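Local coordinates for rieske iron-sulfur protein soxF (Sulfolobus acidocaldarius, PDB 1JM1) that carries a Rieske [2Fe-2S] cluster and probably passes electrons within an archaeal respiratory chain, at residues N62-K67 / G166-Y171; A8-Y13 / F35-T40; F172-P177 / P189-S194; D48-T53 / N84-A89. One frame throughout, in Å; residues are numbered along the deposited sequence. Where two conformers were deposited one is given.

Interaction 1. Residues N62-K67 / G166-Y171; sequences NPYYGK and GTNAPY
Tyr64 lies against Asn168 and Ala169, and its side chain can be followed outward from CB, which is 3.6 Å from the backbone O of Asn168. With CG anti to the carbonyl carbon (chi1 -70°), the ring plane stands 77° from that of the Asn168 amide. Near the ring plane, Tyr64 CD1 meets Asn168 ND2 at 3.5 Å. Ala169 covers one face: its CB sits 3.5 Å from the centroid of the Tyr64 ring and only 11° off the normal, a CH-pi contact centred on the ring, with CE1 and CZ the nearest atoms. The tip, OH, is gripped from outside the two segments by Pro147 O and Arg146 NH1.

Beside the ring, Asn62 OD1 takes two bonds from opposite faces of its amide plane. Asn168 ND2 donates to Asn62 OD1 at 2.8 Å, and Tyr64 N donates to it at 3.0 Å. The second defines an Asx turn at the start of the type I turn Asn62-Tyr65, so one oxygen both shapes the turn and ties it to Asn168. A water extends the link, accepting from Asn62 ND2 at 2.9 Å and donating to Asn168 O at 2.8 Å.

The contact is buried. It packs the loop that follows strand 59-61 against the chain leaving strand 161-167, where Asn168 bonds to Ile150, at the approach of strand 151-155, through its backbone and through OD1.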
loop_
_atom_site.group_PDB
_atom_site.type_symbol
_atom_site.label_atom_id
_atom_site.label_comp_id
_atom_site.label_asym_id
_atom_site.label_seq_id
_atom_site.Cartn_x
_atom_site.Cartn_y
_atom_site.Cartn_z
ATOM N N ASN A 62 4.285 -12.293 -0.172
ATOM C CA ASN A 62 2.915 -12.151 -0.545
ATOM C C ASN A 62 2.085 -13.110 0.280
ATOM O O ASN A 62 2.024 -14.315 -0.051
ATOM C CB ASN A 62 2.655 -12.439 -2.032
ATOM C CG ASN A 62 1.189 -12.396 -2.337
ATOM O OD1 ASN A 62 0.397 -11.816 -1.556
ATOM N ND2 ASN A 62 0.768 -12.971 -3.433
ATOM N N PRO A 63 1.399 -12.667 1.344
ATOM C CA PRO A 63 0.648 -13.617 2.189
ATOM C C PRO A 63 -0.555 -14.226 1.506
ATOM O O PRO A 63 -1.122 -15.193 2.022
ATOM C CB PRO A 63 0.229 -12.753 3.390
ATOM C CG PRO A 63 0.141 -11.403 2.835
ATOM C CD PRO A 63 1.267 -11.265 1.816
ATOM N N TYR A 64 -0.974 -13.680 0.367
ATOM C CA TYR A 64 -2.118 -14.176 -0.392
ATOM C C TYR A 64 -1.720 -15.196 -1.476
ATOM O O TYR A 64 -2.605 -15.600 -2.232
ATOM C CB TYR A 64 -2.898 -13.025 -0.974
ATOM C CG TYR A 64 -3.655 -12.191 -0.003
ATOM C CD1 TYR A 64 -3.187 -10.956 0.441
ATOM C CD2 TYR A 64 -4.899 -12.588 0.445
ATOM C CE1 TYR A 64 -3.941 -10.183 1.312
ATOM C CE2 TYR A 64 -5.676 -11.803 1.266
ATOM C CZ TYR A 64 -5.195 -10.584 1.706
ATOM O OH TYR A 64 -6.023 -9.824 2.483
ATOM N N TYR A 65 -0.468 -15.651 -1.507
ATOM C CA TYR A 65 -0.094 -16.669 -2.517
ATOM C C TYR A 65 -1.060 -17.836 -2.455
ATOM O O TYR A 65 -1.344 -18.381 -1.380
ATOM C CB TYR A 65 1.328 -17.130 -2.212
ATOM C CG TYR A 65 1.762 -18.271 -3.125
ATOM C CD1 TYR A 65 2.237 -18.041 -4.363
ATOM C CD2 TYR A 65 1.640 -19.598 -2.775
ATOM C CE1 TYR A 65 2.646 -19.069 -5.213
ATOM C CE2 TYR A 65 2.069 -20.627 -3.598
ATOM C CZ TYR A 65 2.583 -20.324 -4.811
ATOM O OH TYR A 65 3.003 -21.394 -5.620
ATOM N N GLY A 66 -1.560 -18.228 -3.619
ATOM C CA GLY A 66 -2.464 -19.341 -3.747
ATOM C C GLY A 66 -3.885 -19.093 -3.301
ATOM O O GLY A 66 -4.729 -19.975 -3.374
ATOM N N LYS A 67 -4.220 -17.859 -2.834
ATOM C CA LYS A 67 -5.571 -17.562 -2.404
ATOM C C LYS A 67 -6.463 -17.087 -3.518
ATOM O O LYS A 67 -7.692 -17.053 -3.366
ATOM C CB LYS A 67 -5.563 -16.550 -1.260
ATOM C CG LYS A 67 -4.800 -17.046 -0.004
ATOM C CD LYS A 67 -5.472 -18.277 0.631
ATOM C CE LYS A 67 -5.221 -18.202 2.148
ATOM N N GLY A 166 -0.949 -3.797 -10.321
ATOM C CA GLY A 166 -1.912 -4.779 -9.872
ATOM C C GLY A 166 -2.043 -4.717 -8.358
ATOM O O GLY A 166 -1.482 -3.853 -7.723
ATOM N N THR A 167 -2.805 -5.670 -7.804
ATOM C CA THR A 167 -2.856 -5.873 -6.364
ATOM C C THR A 167 -2.772 -7.352 -6.090
ATOM O O THR A 167 -3.088 -8.169 -6.957
ATOM C CB THR A 167 -4.099 -5.263 -5.687
ATOM O OG1 THR A 167 -5.268 -5.993 -6.061
ATOM C CG2 THR A 167 -4.282 -3.802 -6.066
ATOM N N ASN A 168 -2.382 -7.718 -4.872
ATOM C CA ASN A 168 -2.320 -9.123 -4.501
ATOM C C ASN A 168 -3.632 -9.658 -3.968
ATOM O O ASN A 168 -3.765 -10.873 -3.758
ATOM C CB ASN A 168 -1.207 -9.423 -3.504
ATOM C CG ASN A 168 -1.415 -8.787 -2.137
ATOM O OD1 ASN A 168 -2.280 -7.894 -1.992
ATOM N ND2 ASN A 168 -0.626 -9.194 -1.164
ATOM N N ALA A 169 -4.639 -8.794 -3.757
ATOM C CA ALA A 169 -5.886 -9.158 -3.096
ATOM C C ALA A 169 -6.904 -8.119 -3.380
ATOM O O ALA A 169 -6.569 -6.934 -3.674
ATOM C CB ALA A 169 -5.637 -9.250 -1.600
ATOM N N PRO A 170 -8.182 -8.440 -3.227
ATOM C CA PRO A 170 -9.244 -7.414 -3.261
ATOM C C PRO A 170 -9.128 -6.485 -2.067
ATOM O O PRO A 170 -8.776 -6.888 -0.947
ATOM C CB PRO A 170 -10.536 -8.254 -3.141
ATOM C CG PRO A 170 -10.091 -9.503 -2.402
ATOM C CD PRO A 170 -8.723 -9.788 -2.941
ATOM N N TYR A 171 -9.492 -5.239 -2.299
ATOM C CA TYR A 171 -9.665 -4.257 -1.231
ATOM C C TYR A 171 -10.898 -4.615 -0.394
ATOM O O TYR A 171 -11.681 -5.526 -0.729
ATOM C CB TYR A 171 -9.836 -2.875 -1.854
ATOM C CG TYR A 171 -8.677 -2.370 -2.679
ATOM C CD1 TYR A 171 -8.906 -1.441 -3.679
ATOM C CD2 TYR A 171 -7.362 -2.767 -2.482
ATOM C CE1 TYR A 171 -7.889 -0.934 -4.440
ATOM C CE2 TYR A 171 -6.325 -2.253 -3.257
ATOM C CZ TYR A 171 -6.585 -1.339 -4.237
ATOM O OH TYR A 171 -5.535 -0.865 -4.973
HETATM O O HOH W 1 -1.914 -12.855 -4.465
#

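Interaction 2. Residues A8-Y13 / F35-T40; sequences AGFPRY and FAYPLT
Tyr37 donates the one direct hydrogen bond of this contact: its OH reaches Pro11 O at 2.7 Å, lying in the carbonyl plane, while the oxygen meets the Tyr37 ring at its edge. CG of Tyr37 is anti to the backbone N (chi1 179°), which carries the ring across to the 8-13 segment. A second polar link runs through a water that accepts from Ala36 N at 2.9 Å and lies 2.7 Å from Tyr13 OH.

Tyr37 and Pro38 form a Tyr-cis-Pro pair. The cis peptide before Pro38 brings the proline over its own neighbour, with CB 3.9 Å above the centre of the Tyr37 ring, the aromatic-proline packing familiar from such peptides. In this Rieske protein the contact brings the lead-in to strand 13-17 of one antiparallel sheet to the end of strand 32-36 of another.

Apolar contacts add to this. Pro11 CG touches Pro38 CB at 3.8 Å, and Phe10 CD2 lies 3.9 Å from Tyr37 CE2. Tyr13 CB reaches the edge of the Tyr37 ring at CD1 (3.6 Å). Phe35 CD1 approaches the Tyr13 ring near its plane, 4.1 Å from CE2.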
loop_
_atom_site.group_PDB
_atom_site.type_symbol
_atom_site.label_atom_id
_atom_site.label_comp_id
_atom_site.label_asym_id
_atom_site.label_seq_id
_atom_site.Cartn_x
_atom_site.Cartn_y
_atom_site.Cartn_z
ATOM N N ALA A 8 -2.507 -8.936 -15.356
ATOM C CA ALA A 8 -3.721 -9.740 -15.214
ATOM C C ALA A 8 -4.970 -8.856 -15.310
ATOM O O ALA A 8 -5.932 -9.054 -14.580
ATOM C CB ALA A 8 -3.716 -10.573 -13.996
ATOM N N GLY A 9 -5.004 -7.932 -16.258
ATOM C CA GLY A 9 -6.178 -7.145 -16.566
ATOM C C GLY A 9 -6.240 -5.753 -15.875
ATOM O O GLY A 9 -7.141 -4.987 -16.186
ATOM N N PHE A 10 -5.337 -5.489 -14.955
ATOM C CA PHE A 10 -5.239 -4.205 -14.312
ATOM C C PHE A 10 -4.650 -3.175 -15.242
ATOM O O PHE A 10 -3.893 -3.529 -16.165
ATOM C CB PHE A 10 -4.374 -4.261 -13.086
ATOM C CG PHE A 10 -5.051 -4.733 -11.813
ATOM C CD1 PHE A 10 -5.298 -6.049 -11.544
ATOM C CD2 PHE A 10 -5.421 -3.797 -10.855
ATOM C CE1 PHE A 10 -5.861 -6.453 -10.385
ATOM C CE2 PHE A 10 -5.982 -4.231 -9.648
ATOM C CZ PHE A 10 -6.199 -5.555 -9.414
ATOM N N PRO A 11 -4.899 -1.891 -15.004
ATOM C CA PRO A 11 -4.203 -0.805 -15.730
ATOM C C PRO A 11 -2.800 -0.648 -15.227
ATOM O O PRO A 11 -2.444 -1.020 -14.099
ATOM C CB PRO A 11 -5.047 0.405 -15.398
ATOM C CG PRO A 11 -5.686 0.112 -14.072
ATOM C CD PRO A 11 -5.841 -1.356 -13.994
ATOM N N ARG A 12 -1.958 -0.080 -16.067
ATOM C CA ARG A 12 -0.629 0.396 -15.721
ATOM C C ARG A 12 -0.765 1.901 -15.506
ATOM O O ARG A 12 -1.023 2.648 -16.427
ATOM C CB ARG A 12 0.327 0.037 -16.849
ATOM C CG ARG A 12 1.772 0.530 -16.668
ATOM C CD ARG A 12 2.620 -0.005 -17.823
ATOM N NE ARG A 12 4.004 0.460 -17.737
ATOM C CZ ARG A 12 4.929 -0.176 -17.053
ATOM N NH1 ARG A 12 4.717 -1.297 -16.357
ATOM N NH2 ARG A 12 6.164 0.353 -17.052
ATOM N N TYR A 13 -0.598 2.364 -14.266
ATOM C CA TYR A 13 -0.810 3.734 -13.843
ATOM C C TYR A 13 0.460 4.318 -13.291
ATOM O O TYR A 13 1.044 3.763 -12.370
ATOM C CB TYR A 13 -1.918 3.787 -12.740
ATOM C CG TYR A 13 -2.025 5.085 -11.995
ATOM C CD1 TYR A 13 -2.509 6.181 -12.737
ATOM C CD2 TYR A 13 -1.643 5.295 -10.660
ATOM C CE1 TYR A 13 -2.617 7.411 -12.099
ATOM C CE2 TYR A 13 -1.720 6.535 -10.050
ATOM C CZ TYR A 13 -2.225 7.568 -10.772
ATOM O OH TYR A 13 -2.270 8.840 -10.146
ATOM N N PHE A 35 -1.807 8.012 -3.358
ATOM C CA PHE A 35 -2.331 7.994 -4.719
ATOM C C PHE A 35 -3.638 7.192 -4.693
ATOM O O PHE A 35 -4.022 6.684 -3.619
ATOM C CB PHE A 35 -1.301 7.405 -5.719
ATOM C CG PHE A 35 -0.930 5.981 -5.509
ATOM C CD1 PHE A 35 -1.455 4.962 -6.291
ATOM C CD2 PHE A 35 -0.013 5.607 -4.529
ATOM C CE1 PHE A 35 -1.056 3.654 -6.156
ATOM C CE2 PHE A 35 0.384 4.285 -4.378
ATOM C CZ PHE A 35 -0.127 3.307 -5.183
ATOM N N ALA A 36 -4.313 7.092 -5.803
ATOM C CA ALA A 36 -5.506 6.248 -5.938
ATOM C C ALA A 36 -5.268 5.255 -7.047
ATOM O O ALA A 36 -4.664 5.598 -8.078
ATOM C CB ALA A 36 -6.745 7.060 -6.267
ATOM N N TYR A 37 -5.727 4.015 -6.854
ATOM C CA TYR A 37 -5.488 2.977 -7.846
ATOM C C TYR A 37 -6.285 1.726 -7.494
ATOM O O TYR A 37 -6.329 1.365 -6.317
ATOM C CB TYR A 37 -3.995 2.548 -7.819
ATOM C CG TYR A 37 -3.657 1.457 -8.813
ATOM C CD1 TYR A 37 -3.445 1.738 -10.156
ATOM C CD2 TYR A 37 -3.588 0.120 -8.389
ATOM C CE1 TYR A 37 -3.172 0.729 -11.060
ATOM C CE2 TYR A 37 -3.324 -0.880 -9.308
ATOM C CZ TYR A 37 -3.116 -0.558 -10.654
ATOM O OH TYR A 37 -2.862 -1.600 -11.509
ATOM N N PRO A 38 -6.806 0.997 -8.493
ATOM C CA PRO A 38 -6.875 1.347 -9.913
ATOM C C PRO A 38 -7.907 2.360 -10.289
ATOM O O PRO A 38 -7.884 2.817 -11.436
ATOM C CB PRO A 38 -7.117 -0.021 -10.590
ATOM C CG PRO A 38 -7.930 -0.777 -9.532
ATOM C CD PRO A 38 -7.299 -0.388 -8.244
ATOM N N LEU A 39 -8.844 2.706 -9.390
ATOM C CA LEU A 39 -9.850 3.682 -9.603
ATOM C C LEU A 39 -9.630 4.887 -8.748
ATOM O O LEU A 39 -9.016 4.816 -7.673
ATOM C CB LEU A 39 -11.264 3.117 -9.322
ATOM C CG LEU A 39 -11.630 1.804 -10.053
ATOM C CD1 LEU A 39 -13.036 1.437 -9.597
ATOM C CD2 LEU A 39 -11.473 1.842 -11.544
ATOM N N THR A 40 -10.175 6.009 -9.156
ATOM C CA THR A 40 -9.894 7.294 -8.471
ATOM C C THR A 40 -10.315 7.295 -7.109
ATOM O O THR A 40 -9.782 8.067 -6.264
ATOM C CB THR A 40 -10.486 8.521 -9.233
ATOM O OG1 THR A 40 -11.837 8.302 -9.103
ATOM C CG2 THR A 40 -9.950 8.492 -10.622
HETATM O O HOH W 2 -3.830 9.030 -7.903
#

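Interaction 3. Residues F172-P177 / P189-S194; sequences FSAGIP and PRYSYS
Close to the [2Fe-2S] site, Phe172 and Tyr191 join two parts of the long loop region between strands 161-167 and 202-203; the Phe172 side chain comes about 5 Å from that of cluster-pocket residue Leu97 and about 7 Å from the cluster itself. Tyr191 OH donates to Phe172 O at 2.7 Å, in the carbonyl plane and on a lone pair, with a C=O...O angle of 125°. The carbonyl in turn lies at the edge of the tyrosine ring, in its plane. Ala174 CB meets the same ring near its plane, 3.9 Å from CE1. The backbone makes an inverse gamma turn centred on Tyr191, the residue whose hydroxyl forms this bond. A phenylalanine in its place would probably leave Phe172 O without this donor and the loop around it less firmly tied.

Farther along, Arg190 extends over Gly175. Its CD is 3.5 Å from Gly175 N, and one face of the guanidinium is covered by Gly175 CA, 3.5 Å above the plane and off its centre; the glycine has no side chain to obstruct this approach. Asp188 binds both segments, accepting from Gly175 N and Ile176 N through OD2 and from Arg190 N through OD1.

Across the two segments, then, a single direct hydrogen bond supplies the directional hold and the arginine packs on backbone, so that Asp188, outside both, adds polar ties that the crossing itself does not provide.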
loop_
_atom_site.group_PDB
_atom_site.type_symbol
_atom_site.label_atom_id
_atom_site.label_comp_id
_atom_site.label_asym_id
_atom_site.label_seq_id
_atom_site.Cartn_x
_atom_site.Cartn_y
_atom_site.Cartn_z
ATOM N N PHE A 172 -11.070 -3.901 0.705
ATOM C CA PHE A 172 -12.246 -4.034 1.544
ATOM C C PHE A 172 -13.515 -4.024 0.723
ATOM O O PHE A 172 -13.728 -3.171 -0.127
ATOM C CB PHE A 172 -12.239 -2.850 2.527
ATOM C CG PHE A 172 -13.475 -2.812 3.415
ATOM C CD1 PHE A 172 -13.666 -3.751 4.420
ATOM C CD2 PHE A 172 -14.433 -1.818 3.215
ATOM C CE1 PHE A 172 -14.802 -3.722 5.228
ATOM C CE2 PHE A 172 -15.578 -1.772 4.052
ATOM C CZ PHE A 172 -15.727 -2.720 5.003
ATOM N N SER A 173 -14.424 -4.937 1.061
ATOM C CA SER A 173 -15.755 -4.988 0.436
ATOM C C SER A 173 -16.704 -4.123 1.248
ATOM O O SER A 173 -17.048 -4.445 2.380
ATOM C CB SER A 173 -16.300 -6.420 0.447
ATOM O OG SER A 173 -15.600 -7.265 -0.451
ATOM N N ALA A 174 -17.131 -3.045 0.618
ATOM C CA ALA A 174 -18.081 -2.100 1.231
ATOM C C ALA A 174 -19.487 -2.455 0.766
ATOM O O ALA A 174 -20.115 -3.306 1.378
ATOM C CB ALA A 174 -17.622 -0.683 0.905
ATOM N N GLY A 175 -19.996 -1.834 -0.290
ATOM C CA GLY A 175 -21.293 -2.157 -0.798
ATOM C C GLY A 175 -21.252 -3.261 -1.854
ATOM O O GLY A 175 -22.272 -3.860 -2.126
ATOM N N ILE A 176 -20.204 -3.428 -2.595
ATOM C CA ILE A 176 -20.027 -4.353 -3.666
ATOM C C ILE A 176 -19.015 -5.416 -3.184
ATOM O O ILE A 176 -17.904 -5.068 -2.781
ATOM C CB ILE A 176 -19.458 -3.704 -4.938
ATOM C CG1 ILE A 176 -20.370 -2.564 -5.408
ATOM C CG2 ILE A 176 -19.219 -4.718 -6.048
ATOM C CD1 ILE A 176 -21.691 -3.064 -5.906
ATOM N N PRO A 177 -19.313 -6.698 -3.235
ATOM C CA PRO A 177 -18.336 -7.712 -2.854
ATOM C C PRO A 177 -17.152 -7.666 -3.819
ATOM O O PRO A 177 -17.302 -7.608 -5.031
ATOM C CB PRO A 177 -19.092 -9.005 -3.003
ATOM C CG PRO A 177 -20.457 -8.648 -3.219
ATOM C CD PRO A 177 -20.652 -7.299 -3.635
ATOM N N PRO A 189 -19.916 3.029 -5.179
ATOM C CA PRO A 189 -20.143 4.366 -4.684
ATOM C C PRO A 189 -19.844 4.523 -3.196
ATOM O O PRO A 189 -19.643 5.655 -2.774
ATOM C CB PRO A 189 -21.630 4.620 -4.954
ATOM C CG PRO A 189 -22.059 3.578 -5.817
ATOM C CD PRO A 189 -21.143 2.467 -5.772
ATOM N N ARG A 190 -19.851 3.472 -2.406
ATOM C CA ARG A 190 -19.505 3.602 -1.000
ATOM C C ARG A 190 -18.041 3.983 -0.780
ATOM O O ARG A 190 -17.673 4.453 0.301
ATOM C CB ARG A 190 -19.852 2.390 -0.212
ATOM C CG ARG A 190 -21.313 2.021 -0.197
ATOM C CD ARG A 190 -21.620 1.062 0.955
ATOM N NE ARG A 190 -23.011 0.613 0.820
ATOM C CZ ARG A 190 -23.515 -0.332 1.595
ATOM N NH1 ARG A 190 -22.793 -0.858 2.582
ATOM N NH2 ARG A 190 -24.735 -0.738 1.391
ATOM N N TYR A 191 -17.184 3.791 -1.811
ATOM C CA TYR A 191 -15.799 4.221 -1.730
ATOM C C TYR A 191 -15.761 5.725 -1.975
ATOM O O TYR A 191 -15.590 6.209 -3.098
ATOM C CB TYR A 191 -14.930 3.470 -2.745
ATOM C CG TYR A 191 -14.267 2.238 -2.151
ATOM C CD1 TYR A 191 -14.975 1.188 -1.577
ATOM C CD2 TYR A 191 -12.865 2.136 -2.151
ATOM C CE1 TYR A 191 -14.307 0.078 -1.045
ATOM C CE2 TYR A 191 -12.210 1.058 -1.613
ATOM C CZ TYR A 191 -12.934 0.027 -1.054
ATOM O OH TYR A 191 -12.221 -1.022 -0.542
ATOM N N SER A 192 -15.866 6.542 -0.963
ATOM C CA SER A 192 -15.878 7.993 -1.213
ATOM C C SER A 192 -14.630 8.604 -0.655
ATOM O O SER A 192 -14.515 9.814 -0.545
ATOM C CB SER A 192 -17.291 8.592 -0.656
ATOM O OG SER A 192 -17.129 8.409 0.690
ATOM N N TYR A 193 -13.560 7.946 -0.210
ATOM C CA TYR A 193 -12.314 8.299 0.435
ATOM C C TYR A 193 -11.549 9.320 -0.432
ATOM O O TYR A 193 -11.478 9.143 -1.707
ATOM C CB TYR A 193 -11.388 7.090 0.586
ATOM C CG TYR A 193 -12.027 5.898 1.260
ATOM C CD1 TYR A 193 -12.530 4.859 0.508
ATOM C CD2 TYR A 193 -12.128 5.825 2.624
ATOM C CE1 TYR A 193 -13.102 3.758 1.115
ATOM C CE2 TYR A 193 -12.703 4.706 3.274
ATOM C CZ TYR A 193 -13.191 3.695 2.514
ATOM O OH TYR A 193 -13.800 2.577 3.034
ATOM N N SER A 194 -11.072 10.255 0.249
ATOM C CA SER A 194 -10.059 11.192 -0.379
ATOM C C SER A 194 -8.588 10.700 -0.246
ATOM O O SER A 194 -8.199 9.918 0.503
ATOM C CB SER A 194 -10.191 12.599 0.114
ATOM O OG SER A 194 -10.392 12.541 1.507
#

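Interaction 4. Residues D48-T53 / N84-A89; sequences DLQALT and NGTIFA
Asp48 and Ile87 form an antiparallel, non-hydrogen-bonded pair with CA atoms 4.4 Å apart, and just beyond it Leu49 N bonds to Thr86 O at 3.0 Å, nearly in line with the carbonyl (C=O...N angle 163°).

The Asp48 carboxylate does most of the polar work. With CG anti to the backbone N (chi1 -177°), it swings OD1 to the start of helix 49-53 and to Thr86 at once. Ala51 N donates to Asp48 OD1 at 3.0 Å in a nearly straight bond (168°), and Gln50 N adds a weak one. Thr86 OG1 also donates to Asp48 OD1, at 3.1 Å. Ala51 N and Thr86 OG1 come from opposite faces of the carboxylate, each well out of its plane. Asp48 OD2 accepts from a water at 2.9 Å, and that water in turn accepts from Asn84 ND2. With an alanine here, the Ala51 and Gln50 amides and the Thr86 hydroxyl are likely to lose their shared acceptor, leaving the helix start uncapped and Thr86 freer to turn.

Two apolar contacts accompany this polar group. The methyl CG2 of Thr86 packs on Gln50 CB at 3.6 Å. Leu49 crosses Phe88 at about a right angle, CD1 resting 3.6 Å from Phe88 CD1.

This is an aspartate N-cap placed where strand 43-48 turns into a helix. The cap residue is also the last to pair with strand 87-91, so the bond from Thr86 ties the helix start to the entry of the neighbouring strand in the antiparallel sheet.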
loop_
_atom_site.group_PDB
_atom_site.type_symbol
_atom_site.label_atom_id
_atom_site.label_comp_id
_atom_site.label_asym_id
_atom_site.label_seq_id
_atom_site.Cartn_x
_atom_site.Cartn_y
_atom_site.Cartn_z
ATOM N N ASP A 48 8.588 4.141 1.273
ATOM C CA ASP A 48 9.984 3.718 1.211
ATOM C C ASP A 48 10.297 3.126 2.549
ATOM O O ASP A 48 10.460 3.834 3.565
ATOM C CB ASP A 48 10.911 4.838 0.830
ATOM C CG ASP A 48 12.353 4.348 0.713
ATOM O OD1 ASP A 48 12.783 3.462 1.421
ATOM O OD2 ASP A 48 13.120 5.011 -0.048
ATOM N N LEU A 49 10.342 1.764 2.627
ATOM C CA LEU A 49 10.504 1.113 3.904
ATOM C C LEU A 49 11.874 1.332 4.495
ATOM O O LEU A 49 11.998 1.240 5.754
ATOM C CB LEU A 49 10.153 -0.354 3.860
ATOM C CG LEU A 49 8.657 -0.694 3.701
ATOM C CD1 LEU A 49 8.433 -2.189 3.638
ATOM C CD2 LEU A 49 7.810 -0.150 4.856
ATOM N N GLN A 50 12.892 1.616 3.717
ATOM C CA GLN A 50 14.216 1.934 4.286
ATOM C C GLN A 50 14.220 3.322 4.876
ATOM O O GLN A 50 14.754 3.526 5.974
ATOM C CB GLN A 50 15.279 1.734 3.183
ATOM C CG GLN A 50 16.692 2.102 3.697
ATOM C CD GLN A 50 17.744 1.719 2.633
ATOM O OE1 GLN A 50 18.681 1.122 3.071
ATOM N NE2 GLN A 50 17.636 2.165 1.447
ATOM N N ALA A 51 13.645 4.322 4.178
ATOM C CA ALA A 51 13.548 5.623 4.784
ATOM C C ALA A 51 12.741 5.578 6.076
ATOM O O ALA A 51 13.083 6.229 7.069
ATOM C CB ALA A 51 12.944 6.619 3.775
ATOM N N LEU A 52 11.701 4.778 6.093
ATOM C CA LEU A 52 10.829 4.693 7.255
ATOM C C LEU A 52 11.545 4.049 8.469
ATOM O O LEU A 52 11.469 4.566 9.568
ATOM C CB LEU A 52 9.561 3.937 6.897
ATOM C CG LEU A 52 8.523 3.887 8.015
ATOM C CD1 LEU A 52 7.825 5.232 8.148
ATOM C CD2 LEU A 52 7.518 2.751 7.731
ATOM N N THR A 53 12.128 2.867 8.235
ATOM C CA THR A 53 12.614 2.007 9.307
ATOM C C THR A 53 14.110 2.122 9.557
ATOM O O THR A 53 14.579 1.630 10.612
ATOM C CB THR A 53 12.318 0.508 9.042
ATOM O OG1 THR A 53 13.124 0.047 7.967
ATOM C CG2 THR A 53 10.855 0.233 8.756
ATOM N N ASN A 84 17.065 1.774 -5.060
ATOM C CA ASN A 84 17.431 1.194 -3.782
ATOM C C ASN A 84 16.686 -0.099 -3.507
ATOM O O ASN A 84 17.012 -0.802 -2.555
ATOM C CB ASN A 84 17.124 2.160 -2.625
ATOM C CG ASN A 84 17.866 3.474 -2.796
ATOM O OD1 ASN A 84 19.102 3.413 -2.939
ATOM N ND2 ASN A 84 17.144 4.564 -2.906
ATOM N N GLY A 85 15.667 -0.427 -4.290
ATOM C CA GLY A 85 14.872 -1.631 -4.079
ATOM C C GLY A 85 13.929 -1.566 -2.878
ATOM O O GLY A 85 13.532 -2.650 -2.435
ATOM N N THR A 86 13.574 -0.396 -2.394
ATOM C CA THR A 86 12.939 -0.291 -1.078
ATOM C C THR A 86 11.547 0.318 -1.109
ATOM O O THR A 86 11.002 0.578 -0.035
ATOM C CB THR A 86 13.853 0.505 -0.135
ATOM O OG1 THR A 86 14.121 1.767 -0.751
ATOM C CG2 THR A 86 15.153 -0.259 0.151
ATOM N N ILE A 87 10.968 0.560 -2.282
ATOM C CA ILE A 87 9.649 1.187 -2.373
ATOM C C ILE A 87 8.571 0.142 -2.590
ATOM O O ILE A 87 8.660 -0.679 -3.531
ATOM C CB ILE A 87 9.622 2.253 -3.469
ATOM C CG1 ILE A 87 10.595 3.384 -3.108
ATOM C CG2 ILE A 87 8.201 2.767 -3.650
ATOM C CD1 ILE A 87 10.873 4.327 -4.182
ATOM N N PHE A 88 7.559 0.192 -1.743
ATOM C CA PHE A 88 6.418 -0.710 -1.716
ATOM C C PHE A 88 5.145 0.133 -1.720
ATOM O O PHE A 88 5.196 1.363 -1.551
ATOM C CB PHE A 88 6.464 -1.600 -0.451
ATOM C CG PHE A 88 7.700 -2.459 -0.408
ATOM C CD1 PHE A 88 8.886 -1.979 0.111
ATOM C CD2 PHE A 88 7.664 -3.739 -0.913
ATOM C CE1 PHE A 88 10.019 -2.768 0.154
ATOM C CE2 PHE A 88 8.781 -4.553 -0.892
ATOM C CZ PHE A 88 9.943 -4.050 -0.331
ATOM N N ALA A 89 4.002 -0.513 -1.848
ATOM C CA ALA A 89 2.731 0.186 -1.796
ATOM C C ALA A 89 1.640 -0.720 -1.267
ATOM O O ALA A 89 1.647 -1.932 -1.469
ATOM C CB ALA A 89 2.355 0.701 -3.183
HETATM O O HOH W 3 14.133 4.719 -2.717
HETATM O O HOH W 4 18.992 0.138 -0.429
#

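Interactions 1 and 4 are buried, interaction 2 is partly so, and interaction 3 lies at the surface close to the cluster. Interactions 2 and 4 reach the same sheet, 2 through strand 32-36 and 4 through strands 43-48 and 87-91, with Phe35 CZ 4.1 Å from Ala89 CB. Interactions 1 and 2 also meet, since Tyr171 OH probably bonds to Tyr37 O at 2.7 Å. Tyr171 touches interaction 3 too, its CB lying 3.3 Å from Tyr191 OH. The chemistry differs with place: an amide oxygen and a carboxylate oxygen each take more than one donor in 1 and 4, whereas in 2 and 3 a tyrosine hydroxyl bonds to a backbone carbonyl.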